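Local coordinates for protein importin subunit beta-1 (Saccharomyces cerevisiae, PDB 5OWU) that carries proteins into the nucleus as the importin beta subunit, acting with importin alpha, which recognises the classical nuclear localization signal of the cargo, at residues F258-P261 against Y262-A266; L330-L333 against T334-N337; A595-L598 against M599-F603; N722-M725 against A726-A730. One frame throughout, in Å; residues are numbered along the deposited sequence.

Contact 1. Residues F258-P261 against Y262-A266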
loop_
_atom_site.group_PDB
_atom_site.type_symbol
_atom_site.label_atom_id
_atom_site.label_comp_id
_atom_site.label_asym_id
_atom_site.label_seq_id
_atom_site.Cartn_x
_atom_site.Cartn_y
_atom_site.Cartn_z
ATOM N N PHE A 258 15.628 -18.475 11.943
ATOM C CA PHE A 258 16.815 -19.300 11.749
ATOM C C PHE A 258 18.099 -18.490 11.578
ATOM O O PHE A 258 19.149 -19.075 11.297
ATOM C CB PHE A 258 16.639 -20.202 10.522
ATOM C CG PHE A 258 15.504 -21.178 10.631
ATOM C CD1 PHE A 258 15.560 -22.232 11.530
ATOM C CD2 PHE A 258 14.401 -21.067 9.801
ATOM C CE1 PHE A 258 14.518 -23.144 11.619
ATOM C CE2 PHE A 258 13.358 -21.977 9.880
ATOM C CZ PHE A 258 13.417 -23.016 10.786
ATOM N N MET A 259 18.055 -17.170 11.742
ATOM C CA MET A 259 19.190 -16.344 11.345
ATOM C C MET A 259 20.237 -16.110 12.435
ATOM O O MET A 259 21.314 -15.586 12.125
ATOM C CB MET A 259 18.688 -14.990 10.851
ATOM C CG MET A 259 17.941 -15.077 9.523
ATOM S SD MET A 259 18.984 -15.650 8.162
ATOM C CE MET A 259 18.524 -17.384 8.051
ATOM N N LYS A 260 19.969 -16.455 13.690
ATOM C CA LYS A 260 20.922 -16.102 14.745
ATOM C C LYS A 260 22.313 -16.674 14.490
ATOM O O LYS A 260 23.295 -15.916 14.569
ATOM C CB LYS A 260 20.366 -16.536 16.109
ATOM C CG LYS A 260 21.126 -15.982 17.314
ATOM C CD LYS A 260 20.535 -16.507 18.616
ATOM C CE LYS A 260 21.201 -15.885 19.829
ATOM N NZ LYS A 260 20.882 -16.634 21.075
ATOM N N PRO A 261 22.481 -17.958 14.157
ATOM C CA PRO A 261 23.847 -18.462 13.923
ATOM C C PRO A 261 24.545 -17.807 12.744
ATOM O O PRO A 261 25.757 -17.567 12.800
ATOM C CB PRO A 261 23.633 -19.967 13.688
ATOM C CG PRO A 261 22.276 -20.263 14.242
ATOM C CD PRO A 261 21.473 -19.024 14.033
ATOM N N TYR A 262 23.814 -17.507 11.670
ATOM C CA TYR A 262 24.443 -16.879 10.513
ATOM C C TYR A 262 24.809 -15.433 10.813
ATOM O O TYR A 262 25.852 -14.944 10.363
ATOM C CB TYR A 262 23.518 -16.984 9.296
ATOM C CG TYR A 262 23.021 -18.398 9.125
ATOM C CD1 TYR A 262 23.871 -19.402 8.676
ATOM C CD2 TYR A 262 21.720 -18.743 9.465
ATOM C CE1 TYR A 262 23.429 -20.711 8.548
ATOM C CE2 TYR A 262 21.269 -20.051 9.339
ATOM C CZ TYR A 262 22.129 -21.027 8.881
ATOM O OH TYR A 262 21.690 -22.323 8.753
ATOM N N MET A 263 23.969 -14.737 11.581
ATOM C CA MET A 263 24.315 -13.390 12.018
ATOM C C MET A 263 25.580 -13.415 12.865
ATOM O O MET A 263 26.521 -12.651 12.626
ATOM C CB MET A 263 23.161 -12.777 12.815
ATOM C CG MET A 263 21.994 -12.267 11.977
ATOM S SD MET A 263 22.482 -10.928 10.889
ATOM C CE MET A 263 22.489 -11.863 9.399
ATOM N N GLU A 264 25.621 -14.304 13.860
ATOM C CA GLU A 264 26.760 -14.344 14.771
ATOM C C GLU A 264 28.042 -14.710 14.040
ATOM O O GLU A 264 29.090 -14.088 14.253
ATOM C CB GLU A 264 26.499 -15.340 15.900
ATOM C CG GLU A 264 25.509 -14.852 16.924
ATOM C CD GLU A 264 25.175 -15.906 17.949
ATOM O OE1 GLU A 264 25.450 -17.094 17.695
ATOM O OE2 GLU A 264 24.630 -15.541 19.003
ATOM N N GLN A 265 27.979 -15.715 13.166
ATOM C CA GLN A 265 29.197 -16.303 12.626
ATOM C C GLN A 265 29.771 -15.536 11.444
ATOM O O GLN A 265 30.960 -15.703 11.148
ATOM C CB GLN A 265 28.934 -17.751 12.220
ATOM C CG GLN A 265 28.566 -18.650 13.395
ATOM C CD GLN A 265 28.143 -20.037 12.955
ATOM O OE1 GLN A 265 28.499 -20.491 11.866
ATOM N NE2 GLN A 265 27.372 -20.716 13.797
ATOM N N ALA A 266 28.982 -14.698 10.764
ATOM C CA ALA A 266 29.514 -14.035 9.575
ATOM C C ALA A 266 28.806 -12.748 9.170
ATOM O O ALA A 266 29.463 -11.735 8.919
ATOM C CB ALA A 266 29.480 -14.999 8.389
#
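M259 meets the ring of Y262 three residues on, and K260 crosses E264 obliquely. The methyl CE of M259 lies obliquely by the tyrosine ring, 3.7 Å from CD2 of Y262. Its sulfur is also oblique to the ring, with SD of M259 5.5 Å from the centroid of the Y262 ring, a Met-aromatic contact. The carbonyl O of F258 sits at the edge of this ring, near its plane, 3.0 Å from CE2 of Y262. The hydroxyl OH of Y262 bonds to N223 and R222 of helix 219-233, which ties the ring at its far end.

K260 has CG anti to the backbone N (chi1 -168°) and is extended beyond it. Its CE comes to 3.5 Å from OE2 of E264, but NZ of K260 stays 4.4 Å from that oxygen, too far for a salt bridge. A bound chain of another protein offers its backbone to both, to OE2 in a hydrogen bond and to NZ in a weak one. With an alanine at E264, that chain would probably lose a backbone bond and K260 the carboxylate near it. Y262 also stacks edge-to-face on an aromatic side chain of that protein. The start of helix 260-274, where HEAT 7 begins, is thus a binding surface.

Contact 2. Residues L330-L333 against T334-N337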
loop_
_atom_site.group_PDB
_atom_site.type_symbol
_atom_site.label_atom_id
_atom_site.label_comp_id
_atom_site.label_asym_id
_atom_site.label_seq_id
_atom_site.Cartn_x
_atom_site.Cartn_y
_atom_site.Cartn_z
ATOM N N LEU A 330 25.512 6.846 9.989
ATOM C CA LEU A 330 25.720 8.281 10.126
ATOM C C LEU A 330 26.723 8.772 9.093
ATOM O O LEU A 330 26.491 9.778 8.411
ATOM C CB LEU A 330 26.179 8.601 11.551
ATOM C CG LEU A 330 25.095 8.346 12.602
ATOM C CD1 LEU A 330 25.669 8.347 14.016
ATOM C CD2 LEU A 330 23.985 9.385 12.483
ATOM N N ASN A 331 27.833 8.047 8.937
ATOM C CA ASN A 331 28.813 8.431 7.926
ATOM C C ASN A 331 28.203 8.433 6.527
ATOM O O ASN A 331 28.585 9.252 5.685
ATOM C CB ASN A 331 30.021 7.496 7.971
ATOM C CG ASN A 331 31.036 7.809 6.886
ATOM O OD1 ASN A 331 31.708 8.841 6.932
ATOM N ND2 ASN A 331 31.146 6.923 5.898
ATOM N N LEU A 332 27.265 7.524 6.253
ATOM C CA LEU A 332 26.641 7.513 4.937
ATOM C C LEU A 332 25.771 8.736 4.708
ATOM O O LEU A 332 25.496 9.079 3.553
ATOM C CB LEU A 332 25.805 6.248 4.747
ATOM C CG LEU A 332 26.574 4.929 4.666
ATOM C CD1 LEU A 332 25.596 3.758 4.610
ATOM C CD2 LEU A 332 27.510 4.909 3.459
ATOM N N LEU A 333 25.330 9.406 5.774
ATOM C CA LEU A 333 24.489 10.588 5.580
ATOM C C LEU A 333 25.181 11.713 4.812
ATOM O O LEU A 333 24.488 12.584 4.266
ATOM C CB LEU A 333 24.006 11.125 6.930
ATOM C CG LEU A 333 23.102 10.189 7.735
ATOM C CD1 LEU A 333 22.747 10.824 9.064
ATOM C CD2 LEU A 333 21.839 9.849 6.951
ATOM N N THR A 334 26.515 11.737 4.750
ATOM C CA THR A 334 27.223 12.825 4.082
ATOM C C THR A 334 27.459 12.557 2.599
ATOM O O THR A 334 28.286 13.236 1.979
ATOM C CB THR A 334 28.563 13.104 4.767
ATOM O OG1 THR A 334 29.382 11.929 4.724
ATOM C CG2 THR A 334 28.344 13.536 6.204
ATOM N N ARG A 335 26.751 11.595 2.016
ATOM C CA ARG A 335 26.847 11.306 0.591
ATOM C C ARG A 335 25.611 11.802 -0.161
ATOM O O ARG A 335 25.095 11.129 -1.052
ATOM C CB ARG A 335 27.061 9.811 0.364
ATOM C CG ARG A 335 28.310 9.267 1.028
ATOM C CD ARG A 335 28.542 7.812 0.652
ATOM N NE ARG A 335 29.610 7.189 1.436
ATOM C CZ ARG A 335 30.087 5.969 1.211
ATOM N NH1 ARG A 335 29.599 5.228 0.221
ATOM N NH2 ARG A 335 31.049 5.482 1.976
ATOM N N GLN A 336 25.127 12.993 0.188
ATOM C CA GLN A 336 24.040 13.602 -0.562
ATOM C C GLN A 336 24.523 14.001 -1.961
ATOM O O GLN A 336 25.702 13.886 -2.301
ATOM C CB GLN A 336 23.495 14.832 0.166
ATOM C CG GLN A 336 23.365 14.700 1.687
ATOM C CD GLN A 336 24.600 15.191 2.426
ATOM O OE1 GLN A 336 25.726 14.992 1.971
ATOM N NE2 GLN A 336 24.393 15.836 3.570
ATOM N N ASN A 337 23.594 14.497 -2.772
ATOM C CA ASN A 337 23.906 14.969 -4.118
ATOM C C ASN A 337 24.217 16.463 -4.097
ATOM O O ASN A 337 23.491 17.240 -3.467
ATOM C CB ASN A 337 22.729 14.686 -5.054
ATOM C CG ASN A 337 22.139 13.308 -4.839
ATOM O OD1 ASN A 337 22.865 12.340 -4.602
ATOM N ND2 ASN A 337 20.816 13.213 -4.901
#
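The chain leaves helix 317-332 of HEAT 8 through a type I beta turn from L332 to R335, with R335 N bonded to L332 O at 3.2 Å. The donor stands above the plane of that carbonyl. N331 O takes two bonds from T334: a weak one from its N, 3.4 Å, and a shorter one from its hydroxyl OG1, 3.0 Å. With chi1 at 60°, OG1 of T334 sits between its own N and carbonyl carbon and can reach back to the last helical turn.

R335 also turns back on the helix. Its chain is extended from CG to NE, and one face of the guanidinium lies on the methyl CD2 of L332. The charged end is held by D280 in a salt bridge and by the carbonyl of S277, both through NH1. N331 approaches the guanidinium obliquely, the amide and guanidinium planes 89° apart, with ND2 of N331 4.2 Å from NH2 of R335. CD of Q336 passes 3.2 Å from L333 O, and NE2 of Q336 bonds to E387 of helix 383-395. L332 CD2 is placed over the centre of the R335 guanidinium, 3.6 Å from CZ.

Contact 3. Residues A595-L598 against M599-F603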
loop_
_atom_site.group_PDB
_atom_site.type_symbol
_atom_site.label_atom_id
_atom_site.label_comp_id
_atom_site.label_asym_id
_atom_site.label_seq_id
_atom_site.Cartn_x
_atom_site.Cartn_y
_atom_site.Cartn_z
ATOM N N ALA A 595 -24.011 31.488 -0.561
ATOM C CA ALA A 595 -24.370 30.245 -1.240
ATOM C C ALA A 595 -24.589 30.468 -2.731
ATOM O O ALA A 595 -23.944 29.830 -3.574
ATOM C CB ALA A 595 -25.620 29.648 -0.595
ATOM N N ASP A 596 -25.491 31.389 -3.075
ATOM C CA ASP A 596 -25.759 31.683 -4.477
ATOM C C ASP A 596 -24.461 31.886 -5.241
ATOM O O ASP A 596 -24.165 31.168 -6.209
ATOM C CB ASP A 596 -26.653 32.921 -4.590
ATOM C CG ASP A 596 -28.126 32.607 -4.366
ATOM O OD1 ASP A 596 -28.473 31.412 -4.256
ATOM O OD2 ASP A 596 -28.938 33.556 -4.315
ATOM N N MET A 597 -23.647 32.838 -4.782
ATOM C CA MET A 597 -22.419 33.146 -5.499
ATOM C C MET A 597 -21.603 31.880 -5.704
ATOM O O MET A 597 -21.174 31.571 -6.825
ATOM C CB MET A 597 -21.626 34.206 -4.735
ATOM C CG MET A 597 -20.366 34.666 -5.448
ATOM S SD MET A 597 -18.927 34.675 -4.367
ATOM C CE MET A 597 -18.829 32.960 -3.897
ATOM N N LEU A 598 -21.443 31.093 -4.640
ATOM C CA LEU A 598 -20.609 29.903 -4.744
ATOM C C LEU A 598 -21.129 28.982 -5.834
ATOM O O LEU A 598 -20.371 28.553 -6.713
ATOM C CB LEU A 598 -20.540 29.182 -3.395
ATOM C CG LEU A 598 -19.631 29.843 -2.352
ATOM C CD1 LEU A 598 -19.767 29.151 -1.002
ATOM C CD2 LEU A 598 -18.182 29.833 -2.810
ATOM N N MET A 599 -22.437 28.706 -5.827
ATOM C CA MET A 599 -22.971 27.800 -6.836
ATOM C C MET A 599 -22.776 28.386 -8.226
ATOM O O MET A 599 -22.425 27.662 -9.169
ATOM C CB MET A 599 -24.445 27.497 -6.557
ATOM C CG MET A 599 -24.676 26.591 -5.336
ATOM S SD MET A 599 -23.828 24.992 -5.420
ATOM C CE MET A 599 -24.515 24.303 -6.924
ATOM N N GLY A 600 -22.937 29.705 -8.357
ATOM C CA GLY A 600 -22.647 30.338 -9.631
ATOM C C GLY A 600 -21.264 29.981 -10.133
ATOM O O GLY A 600 -21.079 29.618 -11.298
ATOM N N LEU A 601 -20.271 30.047 -9.244
ATOM C CA LEU A 601 -18.914 29.674 -9.621
ATOM C C LEU A 601 -18.823 28.189 -9.939
ATOM O O LEU A 601 -18.231 27.788 -10.951
ATOM C CB LEU A 601 -17.954 30.059 -8.497
ATOM C CG LEU A 601 -17.908 31.549 -8.183
ATOM C CD1 LEU A 601 -16.991 31.808 -6.978
ATOM C CD2 LEU A 601 -17.485 32.341 -9.423
ATOM N N PHE A 602 -19.448 27.352 -9.108
ATOM C CA PHE A 602 -19.298 25.914 -9.291
ATOM C C PHE A 602 -19.877 25.482 -10.633
ATOM O O PHE A 602 -19.211 24.794 -11.418
ATOM C CB PHE A 602 -19.951 25.170 -8.124
ATOM C CG PHE A 602 -19.294 25.435 -6.784
ATOM C CD1 PHE A 602 -17.961 25.825 -6.704
ATOM C CD2 PHE A 602 -20.009 25.293 -5.606
ATOM C CE1 PHE A 602 -17.363 26.071 -5.480
ATOM C CE2 PHE A 602 -19.411 25.536 -4.375
ATOM C CZ PHE A 602 -18.086 25.923 -4.314
ATOM N N PHE A 603 -21.095 25.923 -10.941
ATOM C CA PHE A 603 -21.650 25.634 -12.256
ATOM C C PHE A 603 -20.723 26.121 -13.360
ATOM O O PHE A 603 -20.467 25.393 -14.327
ATOM C CB PHE A 603 -23.041 26.255 -12.389
ATOM C CG PHE A 603 -24.095 25.537 -11.601
ATOM C CD1 PHE A 603 -24.205 24.160 -11.671
ATOM C CD2 PHE A 603 -24.958 26.232 -10.769
ATOM C CE1 PHE A 603 -25.167 23.489 -10.939
ATOM C CE2 PHE A 603 -25.923 25.564 -10.037
ATOM C CZ PHE A 603 -26.025 24.193 -10.124
#
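Helix 595-607 of HEAT 14 opens with two side-chain pairs spaced four residues apart, L598 with F602 and M597 with L601. Regular alpha-helical bonds join the turns, such as F602 N to L598 O at 2.8 Å and M599 N to A595 O at 2.9 Å.

L598 and F602 lie side by side and point the same way. CB of L598 is 3.9 Å from CE2 of F602, and CD2 of L598 comes 4.2 Å from CZ of F602. Both side chains are buried. L598 packs on M547 of helix 536-553 and on L580 and I584 of helix 563-586. F602 meets L550 of helix 536-553, L577 and L580 of helix 563-586, and A621 and I622 of helix 615-629. Cutting the F602 ring back to an alanine is likely to open a gap between helices 536-553, 563-586 and 615-629 and leave L598 without the ring alongside it.

M597 is exposed. With CG anti to the backbone N (chi1 -176°), its chain then bends at chi2 and chi3, which brings CE to 3.8 Å from CD1 of L601. Here the two side chains are crossed rather than aligned. L598 O, besides accepting the bond from F602 N, lies over one face of the F602 ring toward its rim, 3.3 Å from CG of F602.

Contact 4. Residues N722-M725 against A726-A730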
loop_
_atom_site.group_PDB
_atom_site.type_symbol
_atom_site.label_atom_id
_atom_site.label_comp_id
_atom_site.label_asym_id
_atom_site.label_seq_id
_atom_site.Cartn_x
_atom_site.Cartn_y
_atom_site.Cartn_z
ATOM N N ASN A 722 -34.932 -6.460 0.630
ATOM C CA ASN A 722 -34.496 -7.759 0.135
ATOM C C ASN A 722 -33.377 -7.592 -0.883
ATOM O O ASN A 722 -32.281 -8.145 -0.716
ATOM C CB ASN A 722 -35.667 -8.539 -0.470
ATOM C CG ASN A 722 -35.335 -10.007 -0.662
ATOM O OD1 ASN A 722 -35.287 -10.501 -1.784
ATOM N ND2 ASN A 722 -35.063 -10.700 0.439
ATOM N N ASP A 723 -33.603 -6.763 -1.908
ATOM C CA ASP A 723 -32.582 -6.626 -2.939
ATOM C C ASP A 723 -31.263 -6.182 -2.323
ATOM O O ASP A 723 -30.208 -6.785 -2.572
ATOM C CB ASP A 723 -33.027 -5.639 -4.013
ATOM C CG ASP A 723 -34.127 -6.195 -4.889
ATOM O OD1 ASP A 723 -34.264 -7.435 -4.970
ATOM O OD2 ASP A 723 -34.848 -5.381 -5.496
ATOM N N ILE A 724 -31.313 -5.161 -1.464
ATOM C CA ILE A 724 -30.078 -4.634 -0.887
ATOM C C ILE A 724 -29.400 -5.708 -0.056
ATOM O O ILE A 724 -28.177 -5.901 -0.138
ATOM C CB ILE A 724 -30.370 -3.364 -0.063
ATOM C CG1 ILE A 724 -30.898 -2.229 -0.955
ATOM C CG2 ILE A 724 -29.150 -2.914 0.738
ATOM C CD1 ILE A 724 -30.303 -2.122 -2.349
ATOM N N MET A 725 -30.181 -6.460 0.721
ATOM C CA MET A 725 -29.559 -7.491 1.537
ATOM C C MET A 725 -28.866 -8.509 0.649
ATOM O O MET A 725 -27.743 -8.939 0.940
ATOM C CB MET A 725 -30.593 -8.161 2.440
ATOM C CG MET A 725 -30.973 -7.328 3.658
ATOM S SD MET A 725 -29.583 -7.078 4.790
ATOM C CE MET A 725 -30.401 -6.516 6.273
ATOM N N ALA A 726 -29.486 -8.851 -0.483
ATOM C CA ALA A 726 -28.831 -9.770 -1.400
ATOM C C ALA A 726 -27.450 -9.240 -1.742
ATOM O O ALA A 726 -26.436 -9.925 -1.544
ATOM C CB ALA A 726 -29.679 -9.963 -2.657
ATOM N N LEU A 727 -27.390 -7.974 -2.165
ATOM C CA LEU A 727 -26.111 -7.371 -2.513
ATOM C C LEU A 727 -25.137 -7.502 -1.354
ATOM O O LEU A 727 -24.007 -7.982 -1.522
ATOM C CB LEU A 727 -26.313 -5.906 -2.899
ATOM C CG LEU A 727 -27.035 -5.661 -4.225
ATOM C CD1 LEU A 727 -27.281 -4.171 -4.410
ATOM C CD2 LEU A 727 -26.250 -6.228 -5.406
ATOM N N CYS A 728 -25.582 -7.137 -0.152
ATOM C CA CYS A 728 -24.669 -7.169 0.979
ATOM C C CYS A 728 -24.138 -8.579 1.175
ATOM O O CYS A 728 -22.923 -8.785 1.287
ATOM C CB CYS A 728 -25.361 -6.645 2.238
ATOM S SG CYS A 728 -25.641 -4.852 2.210
ATOM N N VAL A 729 -25.028 -9.574 1.132
ATOM C CA VAL A 729 -24.576 -10.954 1.288
ATOM C C VAL A 729 -23.533 -11.270 0.230
ATOM O O VAL A 729 -22.416 -11.712 0.539
ATOM C CB VAL A 729 -25.766 -11.930 1.223
ATOM C CG1 VAL A 729 -25.296 -13.375 1.000
ATOM C CG2 VAL A 729 -26.545 -11.861 2.507
ATOM N N ALA A 730 -23.861 -10.992 -1.036
ATOM C CA ALA A 730 -22.926 -11.321 -2.100
ATOM C C ALA A 730 -21.581 -10.670 -1.825
ATOM O O ALA A 730 -20.526 -11.289 -2.019
ATOM C CB ALA A 730 -23.486 -10.884 -3.454
#
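I724 overlaps L727 at the ends of their side chains. CD1 of I724 is 4.2 Å from CD1 of L727, and the two cross at an angle. I724 branches both ways here. Its CG1 is anti to the carbonyl carbon (chi1 -64°) and carries CD1 to the L727 methyl, while CG2 faces the thiol of C728, 4.3 Å from its SG. These apolar contacts are loose. The shorter approaches, to backbone oxygens, come with the helical turn itself. CB of L727 is 3.3 Å from I724 O, and SG of C728 is 3.6 Å from the same oxygen.

The backbone is regular alpha-helix. C728 N bonds to I724 O at 2.9 Å and V729 N to M725 O at 2.8 Å, the latter nearly straight at 173°. A726 N and L727 N bond in the same way to N722 O and D723 O.

The segment belongs to helix 718-732, in HEAT 17. D723 and A726 are exposed, and N722 bonds through ND2 to the hydroxyl of Y775. I724 and L727 both rest on F706 of helix 698-713. M725 and C728 face helix 741-764, where both touch Y758. M725 also reaches I779 of helix 776-788, and V729 touches T778 there. The helix thus packs on 698-713 before it and on 741-764 and 776-788 later in the chain.

The four contacts follow one another along the chain, in HEAT repeats 7, 8, 14 and 17. Each is local, and none touches another. Contacts 1 and 2 are the nearest pair, with centres about 29 Å apart. Helix 280-306 lies between them in sequence and packs on both, through M263 and L332. Contacts 3 and 4 have centres about 39 Å apart and both lie in the later half of the chain. Contact 1 lies across the centre of the chain from contact 3, with centres about 68 Å apart, and contact 2 likewise from contact 4, at about 58 Å. This spread fits an all-helical superhelix of stacked repeats. Of the four, contact 1 has a bound chain of another protein against it.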